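Local coordinates for uncharacterized protein Q99UF4 (Staphylococcus aureus, PDB 3B2N) that probably acts as a DNA-binding response regulator of the LuxR family, its receiver domain taking up a phosphoryl group to control transcription, at residues A9-M14 / I54-M59; M14-M19 / L32-N37; T63-L68 / E93-N98; I78-V83 / N98-Y103. All coordinates share one frame; numbering follows the deposited sequence.

Contact 1 (A9-M14 / I54-M59)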
loop_
_atom_site.group_PDB
_atom_site.type_symbol
_atom_site.label_atom_id
_atom_site.label_comp_id
_atom_site.label_asym_id
_atom_site.label_seq_id
_atom_site.Cartn_x
_atom_site.Cartn_y
_atom_site.Cartn_z
ATOM N N ALA A 9 0.593 4.259 -2.970
ATOM C CA ALA A 9 1.883 4.725 -3.484
ATOM C C ALA A 9 2.322 3.629 -4.465
ATOM O O ALA A 9 2.549 2.472 -4.065
ATOM C CB ALA A 9 2.911 4.900 -2.327
ATOM N N GLU A 10 2.456 3.974 -5.731
ATOM C CA GLU A 10 2.803 3.003 -6.755
ATOM C C GLU A 10 3.695 3.626 -7.856
ATOM O O GLU A 10 3.437 4.737 -8.360
ATOM C CB GLU A 10 1.512 2.368 -7.328
ATOM C CG GLU A 10 1.631 1.831 -8.807
ATOM C CD GLU A 10 2.567 0.602 -8.917
ATOM O OE1 GLU A 10 2.553 -0.273 -8.009
ATOM O OE2 GLU A 10 3.355 0.534 -9.889
ATOM N N ASP A 11 4.751 2.917 -8.223
ATOM C CA ASP A 11 5.745 3.513 -9.098
ATOM C C ASP A 11 5.170 3.752 -10.488
ATOM O O ASP A 11 5.440 4.743 -11.094
ATOM C CB ASP A 11 6.951 2.588 -9.211
ATOM C CG ASP A 11 8.077 3.224 -10.004
ATOM O OD1 ASP A 11 8.344 2.752 -11.106
ATOM O OD2 ASP A 11 8.636 4.254 -9.576
ATOM N N GLN A 12 4.315 2.861 -10.980
ATOM C CA GLN A 12 3.961 2.983 -12.358
ATOM C C GLN A 12 2.664 3.809 -12.448
ATOM O O GLN A 12 1.641 3.437 -11.858
ATOM C CB GLN A 12 3.785 1.584 -12.966
ATOM C CG GLN A 12 3.414 1.615 -14.434
ATOM C CD GLN A 12 2.887 0.293 -14.833
ATOM O OE1 GLN A 12 1.681 0.094 -14.817
ATOM N NE2 GLN A 12 3.773 -0.639 -15.179
ATOM N N ASN A 13 2.697 4.909 -13.200
ATOM C CA ASN A 13 1.530 5.788 -13.343
ATOM C C ASN A 13 0.273 5.045 -13.889
ATOM O O ASN A 13 -0.819 5.178 -13.349
ATOM C CB ASN A 13 1.884 7.001 -14.244
ATOM C CG ASN A 13 3.016 7.916 -13.665
ATOM O OD1 ASN A 13 3.312 7.932 -12.450
ATOM N ND2 ASN A 13 3.634 8.701 -14.558
ATOM N N MET A 14 0.428 4.293 -14.976
ATOM C CA MET A 14 -0.746 3.614 -15.556
ATOM C C MET A 14 -1.485 2.759 -14.499
ATOM O O MET A 14 -2.722 2.900 -14.319
ATOM C CB MET A 14 -0.392 2.796 -16.816
ATOM C CG MET A 14 -1.659 2.277 -17.570
ATOM S SD MET A 14 -1.407 1.428 -19.162
ATOM C CE MET A 14 -1.049 2.867 -20.182
ATOM N N ILE A 54 -1.571 1.254 0.525
ATOM C CA ILE A 54 -1.101 0.302 -0.473
ATOM C C ILE A 54 0.252 0.810 -0.976
ATOM O O ILE A 54 0.349 1.975 -1.427
ATOM C CB ILE A 54 -2.133 0.205 -1.599
ATOM C CG1 ILE A 54 -3.486 -0.175 -0.969
ATOM C CG2 ILE A 54 -1.792 -0.837 -2.554
ATOM C CD1 ILE A 54 -4.584 -0.281 -2.000
ATOM N N LEU A 55 1.269 -0.055 -0.906
ATOM C CA LEU A 55 2.631 0.382 -1.148
ATOM C C LEU A 55 3.285 -0.573 -2.136
ATOM O O LEU A 55 3.298 -1.809 -1.915
ATOM C CB LEU A 55 3.432 0.332 0.179
ATOM C CG LEU A 55 3.612 1.495 1.155
ATOM C CD1 LEU A 55 2.587 2.561 1.047
ATOM C CD2 LEU A 55 3.703 0.994 2.561
ATOM N N ASP A 56 3.798 -0.007 -3.220
ATOM C CA ASP A 56 4.712 -0.719 -4.121
ATOM C C ASP A 56 6.068 -0.821 -3.363
ATOM O O ASP A 56 6.284 -0.089 -2.412
ATOM C CB ASP A 56 4.825 0.117 -5.423
ATOM C CG ASP A 56 5.629 -0.547 -6.520
ATOM O OD1 ASP A 56 5.919 -1.788 -6.465
ATOM O OD2 ASP A 56 6.008 0.202 -7.449
ATOM N N ILE A 57 6.955 -1.738 -3.747
ATOM C CA ILE A 57 8.265 -1.819 -3.086
ATOM C C ILE A 57 9.241 -0.848 -3.699
ATOM O O ILE A 57 9.658 0.099 -3.071
ATOM C CB ILE A 57 8.872 -3.197 -3.145
ATOM C CG1 ILE A 57 7.961 -4.193 -2.436
ATOM C CG2 ILE A 57 10.317 -3.168 -2.513
ATOM C CD1 ILE A 57 8.560 -5.595 -2.233
ATOM N N GLU A 58 9.618 -1.051 -4.937
ATOM C CA GLU A 58 10.733 -0.289 -5.418
ATOM C C GLU A 58 10.264 1.054 -5.968
ATOM O O GLU A 58 9.703 1.103 -7.049
ATOM C CB GLU A 58 11.439 -1.108 -6.485
ATOM C CG GLU A 58 12.758 -0.572 -6.958
ATOM C CD GLU A 58 13.425 -1.630 -7.798
ATOM O OE1 GLU A 58 13.184 -2.824 -7.474
ATOM O OE2 GLU A 58 14.146 -1.283 -8.771
ATOM N N MET A 59 10.473 2.124 -5.203
ATOM C CA MET A 59 9.998 3.482 -5.547
ATOM C C MET A 59 11.131 4.424 -5.218
ATOM O O MET A 59 12.014 4.095 -4.386
ATOM C CB MET A 59 8.753 3.915 -4.740
ATOM C CG MET A 59 7.451 3.187 -4.951
ATOM S SD MET A 59 6.050 3.887 -3.989
ATOM C CE MET A 59 6.438 3.543 -2.271
#
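A9 N donates to I54 O at 2.8 Å and D56 N to A9 O at 2.9 Å, which joins the ends of the neighbouring parallel strands 4-9 and 52-55 in the receiver-domain fold. Beyond this pair the segments diverge into an acidic cluster of E10, D11 and D56. By its place just past the C-terminal end of strand 52-55, D56 is probably the phosphoacceptor aspartate, with E10 and D11 matching the acidic pair that helps bind magnesium in relatives. D56 CG lies anti to the backbone N (chi1 -174°), which carries the carboxylate across to segment 9-14. There the D11 N-H reaches D56 OD2 at 3.1 Å, on the anti side and 16° out of the carboxylate plane, helping to fix how that short side chain is turned. E10 brings its carboxylate beside that of D56, OE1 of E10 lying 3.5 Å from OD2 of D56 with the planes 19° apart. K106 forms a salt bridge with E10 and a long, weak ion pair with D56. Outward, the small A9 suits a buried spot between longer side chains: L55 CD1 sits 4.1 Å from A9 CB, and M59 sets its SD 3.7 Å from A9 CB.

Contact 2 (M14-M19 / L32-N37)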
loop_
_atom_site.group_PDB
_atom_site.type_symbol
_atom_site.label_atom_id
_atom_site.label_comp_id
_atom_site.label_asym_id
_atom_site.label_seq_id
_atom_site.Cartn_x
_atom_site.Cartn_y
_atom_site.Cartn_z
ATOM N N MET A 14 0.428 4.293 -14.976
ATOM C CA MET A 14 -0.746 3.614 -15.556
ATOM C C MET A 14 -1.485 2.759 -14.499
ATOM O O MET A 14 -2.722 2.900 -14.319
ATOM C CB MET A 14 -0.392 2.796 -16.816
ATOM C CG MET A 14 -1.659 2.277 -17.570
ATOM S SD MET A 14 -1.407 1.428 -19.162
ATOM C CE MET A 14 -1.049 2.867 -20.182
ATOM N N LEU A 15 -0.744 1.905 -13.783
ATOM C CA LEU A 15 -1.371 1.033 -12.805
ATOM C C LEU A 15 -1.872 1.863 -11.609
ATOM O O LEU A 15 -2.970 1.596 -11.065
ATOM C CB LEU A 15 -0.400 -0.073 -12.307
ATOM C CG LEU A 15 -0.907 -0.963 -11.141
ATOM C CD1 LEU A 15 -2.144 -1.740 -11.628
ATOM C CD2 LEU A 15 0.219 -1.934 -10.773
ATOM N N ARG A 16 -1.089 2.883 -11.202
ATOM C CA ARG A 16 -1.483 3.658 -10.061
ATOM C C ARG A 16 -2.879 4.345 -10.314
ATOM O O ARG A 16 -3.769 4.279 -9.488
ATOM C CB ARG A 16 -0.461 4.753 -9.733
ATOM C CG ARG A 16 -0.839 5.447 -8.400
ATOM C CD ARG A 16 0.216 6.360 -7.780
ATOM N NE ARG A 16 0.355 7.587 -8.541
ATOM C CZ ARG A 16 1.246 7.768 -9.515
ATOM N NH1 ARG A 16 2.133 6.789 -9.885
ATOM N NH2 ARG A 16 1.262 8.948 -10.113
ATOM N N GLN A 17 -3.014 5.040 -11.432
ATOM C CA GLN A 17 -4.277 5.680 -11.750
ATOM C C GLN A 17 -5.395 4.643 -11.870
ATOM O O GLN A 17 -6.516 4.909 -11.476
ATOM C CB GLN A 17 -4.181 6.518 -13.050
ATOM C CG GLN A 17 -3.227 7.730 -12.957
ATOM C CD GLN A 17 -3.076 8.315 -11.527
ATOM O OE1 GLN A 17 -4.072 8.757 -10.875
ATOM N NE2 GLN A 17 -1.827 8.325 -11.040
ATOM N N ALA A 18 -5.075 3.461 -12.407
ATOM C CA ALA A 18 -6.068 2.378 -12.500
ATOM C C ALA A 18 -6.519 1.935 -11.105
ATOM O O ALA A 18 -7.723 1.681 -10.875
ATOM C CB ALA A 18 -5.527 1.164 -13.300
ATOM N N MET A 19 -5.574 1.823 -10.167
ATOM C CA MET A 19 -5.963 1.416 -8.828
ATOM C C MET A 19 -6.832 2.487 -8.132
ATOM O O MET A 19 -7.748 2.163 -7.411
ATOM C CB MET A 19 -4.706 1.179 -7.966
ATOM C CG MET A 19 -3.776 -0.008 -8.439
ATOM S SD MET A 19 -2.090 -0.053 -7.605
ATOM C CE MET A 19 -2.599 -0.942 -6.202
ATOM N N LEU A 32 -7.420 9.153 -0.301
ATOM C CA LEU A 32 -7.010 10.486 0.154
ATOM C C LEU A 32 -5.884 11.126 -0.674
ATOM O O LEU A 32 -5.786 12.344 -0.750
ATOM C CB LEU A 32 -6.603 10.415 1.621
ATOM C CG LEU A 32 -7.568 10.650 2.760
ATOM C CD1 LEU A 32 -9.012 10.459 2.356
ATOM C CD2 LEU A 32 -7.143 9.746 3.916
ATOM N N ALA A 33 -5.014 10.296 -1.258
ATOM C CA ALA A 33 -3.818 10.778 -1.943
ATOM C C ALA A 33 -3.212 9.608 -2.702
ATOM O O ALA A 33 -3.399 8.474 -2.280
ATOM C CB ALA A 33 -2.781 11.328 -0.898
ATOM N N ASP A 34 -2.479 9.873 -3.778
ATOM C CA ASP A 34 -1.715 8.820 -4.417
ATOM C C ASP A 34 -0.387 9.395 -4.937
ATOM O O ASP A 34 -0.316 10.591 -5.233
ATOM C CB ASP A 34 -2.513 8.222 -5.567
ATOM C CG ASP A 34 -2.623 9.159 -6.745
ATOM O OD1 ASP A 34 -3.543 10.004 -6.747
ATOM O OD2 ASP A 34 -1.791 9.061 -7.669
ATOM N N THR A 35 0.651 8.565 -5.089
ATOM C CA THR A 35 1.971 9.107 -5.479
ATOM C C THR A 35 2.851 7.989 -5.986
ATOM O O THR A 35 2.570 6.830 -5.736
ATOM C CB THR A 35 2.702 9.858 -4.277
ATOM O OG1 THR A 35 3.997 10.281 -4.679
ATOM C CG2 THR A 35 2.883 8.933 -3.069
ATOM N N ASP A 36 3.914 8.339 -6.679
ATOM C CA ASP A 36 4.884 7.361 -7.150
ATOM C C ASP A 36 6.162 7.432 -6.323
ATOM O O ASP A 36 7.140 6.784 -6.629
ATOM C CB ASP A 36 5.183 7.557 -8.630
ATOM C CG ASP A 36 5.835 8.901 -8.939
ATOM O OD1 ASP A 36 6.283 9.080 -10.089
ATOM O OD2 ASP A 36 5.907 9.776 -8.069
ATOM N N ASN A 37 6.140 8.183 -5.251
ATOM C CA ASN A 37 7.378 8.408 -4.470
ATOM C C ASN A 37 7.179 8.059 -3.004
ATOM O O ASN A 37 6.253 8.572 -2.344
ATOM C CB ASN A 37 7.836 9.866 -4.636
ATOM C CG ASN A 37 9.144 10.156 -3.929
ATOM O OD1 ASN A 37 9.233 10.116 -2.703
ATOM N ND2 ASN A 37 10.156 10.491 -4.700
HETATM O O HOH W 1 -4.810 10.817 -9.065
#
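R16 and D34 make the charged link here, a salt bridge in which R16 NE donates to D34 OD2 over 2.7 Å. The acceptor lies 7° out of the guanidinium plane and offers its anti lone pair, and the two planes are only 22° apart. The other end of the guanidinium is held too: R16 NH1 donates to E10 O. Neutral polar contacts come from Q17, whose amide reaches D34 by a weak bond and through a water: NE2 of Q17 lies 3.5 Å from D34 OD2, while the water donates 2.8 Å bonds to Q17 OE1 and D34 OD1. This pairing spans a beta-alpha-beta unit, strand 4-9, helix 13-26 and strand 29-35, in which helix segment 14-19 runs nearly antiparallel (165°) to strand segment 32-35. A long, flexible arginine is well suited to bridging their 9.3 Å axis separation. R16 CD lies 3.2 Å from T35 O, the backbone of T35 and D36 covers one guanidinium face, and R16 NH1 is 3.4 Å from D36 CB. T35 turns its own side chain away from the helix, and its OG1 accepts from N37 N at 3.1 Å in an ST turn while also bonding D40.

Contact 3 (T63-L68 / E93-N98)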
loop_
_atom_site.group_PDB
_atom_site.type_symbol
_atom_site.label_atom_id
_atom_site.label_comp_id
_atom_site.label_asym_id
_atom_site.label_seq_id
_atom_site.Cartn_x
_atom_site.Cartn_y
_atom_site.Cartn_z
ATOM N N THR A 63 11.489 3.128 -0.446
ATOM C CA THR A 63 10.822 1.940 -0.939
ATOM C C THR A 63 9.630 1.739 -0.047
ATOM O O THR A 63 9.555 2.330 1.056
ATOM C CB THR A 63 11.721 0.684 -0.816
ATOM O OG1 THR A 63 11.915 0.386 0.573
ATOM C CG2 THR A 63 13.143 0.897 -1.547
ATOM N N GLY A 64 8.690 0.916 -0.500
ATOM C CA GLY A 64 7.517 0.559 0.304
ATOM C C GLY A 64 7.893 -0.116 1.616
ATOM O O GLY A 64 7.214 0.066 2.659
ATOM N N LEU A 65 8.985 -0.880 1.582
ATOM C CA LEU A 65 9.481 -1.558 2.771
ATOM C C LEU A 65 10.049 -0.588 3.813
ATOM O O LEU A 65 9.828 -0.777 5.007
ATOM C CB LEU A 65 10.518 -2.631 2.390
ATOM C CG LEU A 65 10.098 -3.870 1.549
ATOM C CD1 LEU A 65 11.347 -4.664 1.020
ATOM C CD2 LEU A 65 9.128 -4.805 2.325
ATOM N N GLU A 66 10.798 0.422 3.379
ATOM C CA GLU A 66 11.197 1.521 4.275
ATOM C C GLU A 66 9.992 2.331 4.826
ATOM O O GLU A 66 9.986 2.748 5.968
ATOM C CB GLU A 66 12.162 2.451 3.554
ATOM C CG GLU A 66 13.463 1.766 3.205
ATOM C CD GLU A 66 14.321 2.556 2.247
ATOM O OE1 GLU A 66 13.823 3.159 1.256
ATOM O OE2 GLU A 66 15.545 2.556 2.487
ATOM N N VAL A 67 8.991 2.580 3.994
ATOM C CA VAL A 67 7.774 3.248 4.468
ATOM C C VAL A 67 7.073 2.346 5.524
ATOM O O VAL A 67 6.705 2.811 6.586
ATOM C CB VAL A 67 6.809 3.571 3.308
ATOM C CG1 VAL A 67 5.449 4.116 3.826
ATOM C CG2 VAL A 67 7.451 4.598 2.323
ATOM N N LEU A 68 6.894 1.060 5.220
ATOM C CA LEU A 68 6.313 0.117 6.187
ATOM C C LEU A 68 7.111 0.141 7.488
ATOM O O LEU A 68 6.531 0.273 8.577
ATOM C CB LEU A 68 6.283 -1.311 5.594
ATOM C CG LEU A 68 6.131 -2.498 6.576
ATOM C CD1 LEU A 68 4.754 -2.455 7.247
ATOM C CD2 LEU A 68 6.275 -3.794 5.818
ATOM N N GLU A 93 10.225 -11.838 2.764
ATOM C CA GLU A 93 10.722 -11.985 4.115
ATOM C C GLU A 93 10.903 -10.614 4.777
ATOM O O GLU A 93 10.641 -10.480 5.975
ATOM C CB GLU A 93 12.053 -12.768 4.128
ATOM C CG GLU A 93 11.957 -14.117 3.481
ATOM C CD GLU A 93 13.327 -14.709 3.125
ATOM O OE1 GLU A 93 13.350 -15.637 2.279
ATOM O OE2 GLU A 93 14.379 -14.279 3.685
ATOM N N LYS A 94 11.363 -9.608 4.022
ATOM C CA LYS A 94 11.535 -8.244 4.582
ATOM C C LYS A 94 10.166 -7.629 4.961
ATOM O O LYS A 94 10.038 -6.958 5.961
ATOM C CB LYS A 94 12.300 -7.311 3.624
ATOM C CG LYS A 94 13.770 -7.139 3.919
ATOM C CD LYS A 94 14.415 -6.239 2.878
ATOM C CE LYS A 94 15.289 -7.065 1.907
ATOM N NZ LYS A 94 15.280 -6.594 0.464
ATOM N N ALA A 95 9.143 -7.901 4.176
ATOM C CA ALA A 95 7.786 -7.397 4.478
ATOM C C ALA A 95 7.264 -8.060 5.750
ATOM O O ALA A 95 6.697 -7.397 6.591
ATOM C CB ALA A 95 6.869 -7.692 3.330
ATOM N N VAL A 96 7.506 -9.369 5.893
ATOM C CA VAL A 96 6.947 -10.143 6.992
ATOM C C VAL A 96 7.622 -9.690 8.287
ATOM O O VAL A 96 6.946 -9.368 9.251
ATOM C CB VAL A 96 7.119 -11.654 6.750
ATOM C CG1 VAL A 96 6.807 -12.494 8.030
ATOM C CG2 VAL A 96 6.205 -12.094 5.544
ATOM N N VAL A 97 8.948 -9.615 8.282
ATOM C CA VAL A 97 9.722 -9.253 9.483
ATOM C C VAL A 97 9.290 -7.839 9.947
ATOM O O VAL A 97 9.265 -7.551 11.129
ATOM C CB VAL A 97 11.270 -9.386 9.297
ATOM C CG1 VAL A 97 11.850 -8.301 8.378
ATOM C CG2 VAL A 97 11.977 -9.232 10.646
ATOM N N ASN A 98 8.890 -6.996 8.995
ATOM C CA ASN A 98 8.412 -5.645 9.308
ATOM C C ASN A 98 6.942 -5.549 9.588
ATOM O O ASN A 98 6.393 -4.465 9.535
ATOM C CB ASN A 98 8.782 -4.714 8.158
ATOM C CG ASN A 98 10.225 -4.255 8.269
ATOM O OD1 ASN A 98 10.544 -3.465 9.148
ATOM N ND2 ASN A 98 11.107 -4.780 7.416
#
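L65 buries the most surface in this contact, sending its two methyl groups against K94 and A95. CD1 of L65 lies 3.8 Å from K94 CB and also touches K94 CD, so the aliphatic stem of the lysine borders the leucine while its amino end runs on toward the surface. CD2 of L65 goes to the backbone instead, 3.6 Å from A95 N, and packs on A95 CB as well. L65 CG stands beside the backbone N (chi1 -65°). L68, one turn on and already level with N98, has CG anti to it (chi1 161°); its CD2 is 3.7 Å from A95 O.

These are two nearly parallel helices, 64-73 and 89-97, their short segments 10° apart in direction with axes 10.0 Å from each other, packed side by side on one face of the doubly wound parallel sheet of the receiver domain. A small alanine between them lets L65 lie close to the backbone of its partner, and L65 and L68 go on to touch I82 and V80 of strand 79-84.

N98, just after the second helix, presents its CB to L68 CD2 at 3.6 Å, while N98 O lies 3.5 Å from L68 CD1. Its amide folds back, ND2 of N98 donating to K94 O at 2.8 Å. N98 N reaches that carbonyl from the opposite face of its plane, so K94 O is gripped twice, and the ND2 bond holds the amide against its own helix. At the start of the other helix, T63 and E66 form a capping box: E66 N bonds T63 OG1 at 3.0 Å, and T63 N bonds E66 OE1 in return.

Contact 4 (I78-V83 / N98-Y103)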
loop_
_atom_site.group_PDB
_atom_site.type_symbol
_atom_site.label_atom_id
_atom_site.label_comp_id
_atom_site.label_asym_id
_atom_site.label_seq_id
_atom_site.Cartn_x
_atom_site.Cartn_y
_atom_site.Cartn_z
ATOM N N ILE A 78 -2.399 2.004 11.240
ATOM C CA ILE A 78 -2.524 1.978 9.782
ATOM C C ILE A 78 -2.283 0.565 9.321
ATOM O O ILE A 78 -1.263 -0.010 9.684
ATOM C CB ILE A 78 -1.496 2.911 9.057
ATOM C CG1 ILE A 78 -1.577 4.330 9.626
ATOM C CG2 ILE A 78 -1.741 2.897 7.455
ATOM C CD1 ILE A 78 -0.752 5.407 8.870
ATOM N N LYS A 79 -3.225 0.017 8.549
ATOM C CA LYS A 79 -3.031 -1.282 7.892
ATOM C C LYS A 79 -2.165 -1.091 6.636
ATOM O O LYS A 79 -2.303 -0.087 5.901
ATOM C CB LYS A 79 -4.369 -1.932 7.547
ATOM C CG LYS A 79 -5.361 -2.047 8.717
ATOM C CD LYS A 79 -4.804 -2.963 9.742
ATOM C CE LYS A 79 -5.871 -3.373 10.750
ATOM N NZ LYS A 79 -5.173 -4.097 11.836
ATOM N N VAL A 80 -1.235 -2.008 6.400
ATOM C CA VAL A 80 -0.297 -1.773 5.303
ATOM C C VAL A 80 -0.304 -2.984 4.401
ATOM O O VAL A 80 -0.008 -4.115 4.855
ATOM C CB VAL A 80 1.178 -1.510 5.804
ATOM C CG1 VAL A 80 2.105 -1.328 4.621
ATOM C CG2 VAL A 80 1.269 -0.327 6.806
ATOM N N ILE A 81 -0.591 -2.748 3.125
ATOM C CA ILE A 81 -0.532 -3.805 2.130
ATOM C C ILE A 81 0.556 -3.462 1.113
ATOM O O ILE A 81 0.507 -2.389 0.505
ATOM C CB ILE A 81 -1.900 -3.948 1.443
ATOM C CG1 ILE A 81 -2.908 -4.415 2.519
ATOM C CG2 ILE A 81 -1.774 -4.953 0.251
ATOM C CD1 ILE A 81 -4.233 -3.866 2.390
ATOM N N ILE A 82 1.526 -4.354 0.951
ATOM C CA ILE A 82 2.480 -4.249 -0.118
ATOM C C ILE A 82 1.940 -4.959 -1.359
ATOM O O ILE A 82 1.384 -6.049 -1.261
ATOM C CB ILE A 82 3.829 -4.795 0.309
ATOM C CG1 ILE A 82 4.357 -3.955 1.490
ATOM C CG2 ILE A 82 4.804 -4.956 -0.874
ATOM C CD1 ILE A 82 5.765 -3.595 1.448
ATOM N N VAL A 83 2.089 -4.322 -2.527
ATOM C CA VAL A 83 1.552 -4.862 -3.781
ATOM C C VAL A 83 2.678 -4.720 -4.757
ATOM O O VAL A 83 3.067 -3.591 -5.033
ATOM C CB VAL A 83 0.325 -4.010 -4.264
ATOM C CG1 VAL A 83 -0.189 -4.478 -5.612
ATOM C CG2 VAL A 83 -0.744 -4.125 -3.316
ATOM N N ASN A 98 8.890 -6.996 8.995
ATOM C CA ASN A 98 8.412 -5.645 9.308
ATOM C C ASN A 98 6.942 -5.549 9.588
ATOM O O ASN A 98 6.393 -4.465 9.535
ATOM C CB ASN A 98 8.782 -4.714 8.158
ATOM C CG ASN A 98 10.225 -4.255 8.269
ATOM O OD1 ASN A 98 10.544 -3.465 9.148
ATOM N ND2 ASN A 98 11.107 -4.780 7.416
ATOM N N ASP A 99 6.306 -6.684 9.826
ATOM C CA ASP A 99 4.906 -6.725 10.232
ATOM C C ASP A 99 3.900 -6.133 9.197
ATOM O O ASP A 99 2.952 -5.380 9.559
ATOM C CB ASP A 99 4.751 -6.047 11.594
ATOM C CG ASP A 99 3.365 -6.240 12.194
ATOM O OD1 ASP A 99 2.913 -5.332 12.928
ATOM O OD2 ASP A 99 2.723 -7.285 11.914
ATOM N N VAL A 100 4.088 -6.478 7.926
ATOM C CA VAL A 100 3.159 -6.061 6.861
ATOM C C VAL A 100 1.788 -6.730 7.131
ATOM O O VAL A 100 1.743 -7.839 7.642
ATOM C CB VAL A 100 3.697 -6.452 5.448
ATOM C CG1 VAL A 100 3.542 -7.953 5.202
ATOM C CG2 VAL A 100 3.027 -5.577 4.325
ATOM N N ASP A 101 0.676 -6.073 6.818
ATOM C CA ASP A 101 -0.603 -6.760 7.015
ATOM C C ASP A 101 -0.941 -7.735 5.883
ATOM O O ASP A 101 -1.517 -8.807 6.130
ATOM C CB ASP A 101 -1.719 -5.750 7.237
ATOM C CG ASP A 101 -1.497 -4.965 8.500
ATOM O OD1 ASP A 101 -1.467 -5.606 9.547
ATOM O OD2 ASP A 101 -1.263 -3.748 8.444
ATOM N N ALA A 102 -0.570 -7.384 4.654
ATOM C CA ALA A 102 -0.718 -8.326 3.559
ATOM C C ALA A 102 0.331 -8.066 2.482
ATOM O O ALA A 102 0.760 -6.930 2.271
ATOM C CB ALA A 102 -2.150 -8.285 2.974
ATOM N N TYR A 103 0.751 -9.126 1.796
ATOM C CA TYR A 103 1.706 -9.009 0.710
ATOM C C TYR A 103 0.976 -9.529 -0.535
ATOM O O TYR A 103 0.620 -10.684 -0.597
ATOM C CB TYR A 103 2.897 -9.896 1.020
ATOM C CG TYR A 103 4.101 -9.688 0.130
ATOM C CD1 TYR A 103 5.063 -8.716 0.436
ATOM C CD2 TYR A 103 4.311 -10.488 -0.994
ATOM C CE1 TYR A 103 6.203 -8.550 -0.352
ATOM C CE2 TYR A 103 5.430 -10.309 -1.797
ATOM C CZ TYR A 103 6.352 -9.342 -1.468
ATOM O OH TYR A 103 7.451 -9.188 -2.225
#
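V100 begins the contact by setting CG2 3.5 Å from CG1 of I82, and it leads into the parallel pairing of strands 79-84 and 102-105, the two strands of a beta-alpha-beta unit at one edge of the receiver-domain sheet. V100 is a branched apolar match for a site that A95 and L68 also line. D101 binds V80 twice: D101 N donates to V80 O at 2.9 Å, and D101 OD2 takes the V80 N-H at 2.7 Å on its anti lone pair. The carboxylate thus stands in for a backbone acceptor where strand pairing has yet to start, and a salt bridge to R72 further steadies that oxygen. A102 is small, as suits a residue between I81 and helix 110-121, with A102 CB 4.0 Å from I81 CG1. Its N-H makes a weak 3.3 Å bond to V80 O, and A102 O accepts from I82 N at 3.0 Å. Y103, probably at the position of the switch aromatic of relatives, meets F92 edge-to-face. Its CG is anti to the backbone N (chi1 -169°), and the ring lies obliquely against I82, CE1 of Y103 being 3.9 Å from CG2 of I82.

How the contacts relate
Contacts 1 and 3 are buried, 2 and 4 partly buried. Contacts 1 and 4 are both parallel strand pairings of one sheet, joined where L55 bonds to I81 and V83, yet they lie on opposite sides of the chain's centre. Contact 1 ends in the acidic probable phosphorylation site, whereas contact 4 lies at the sheet's edge. Contact 2 shares helix 13-26 with contact 1; it is mostly charged and water-bridged, and R16 links it back to E10. Contact 3 is the apolar counterpart, helix against helix with no hydrogen bond between its segments. It shares N98 with contact 4, whose V100 and I82 continue its hydrophobic packing. Contacts 2 and 3, with centres about 19 Å apart, do not touch.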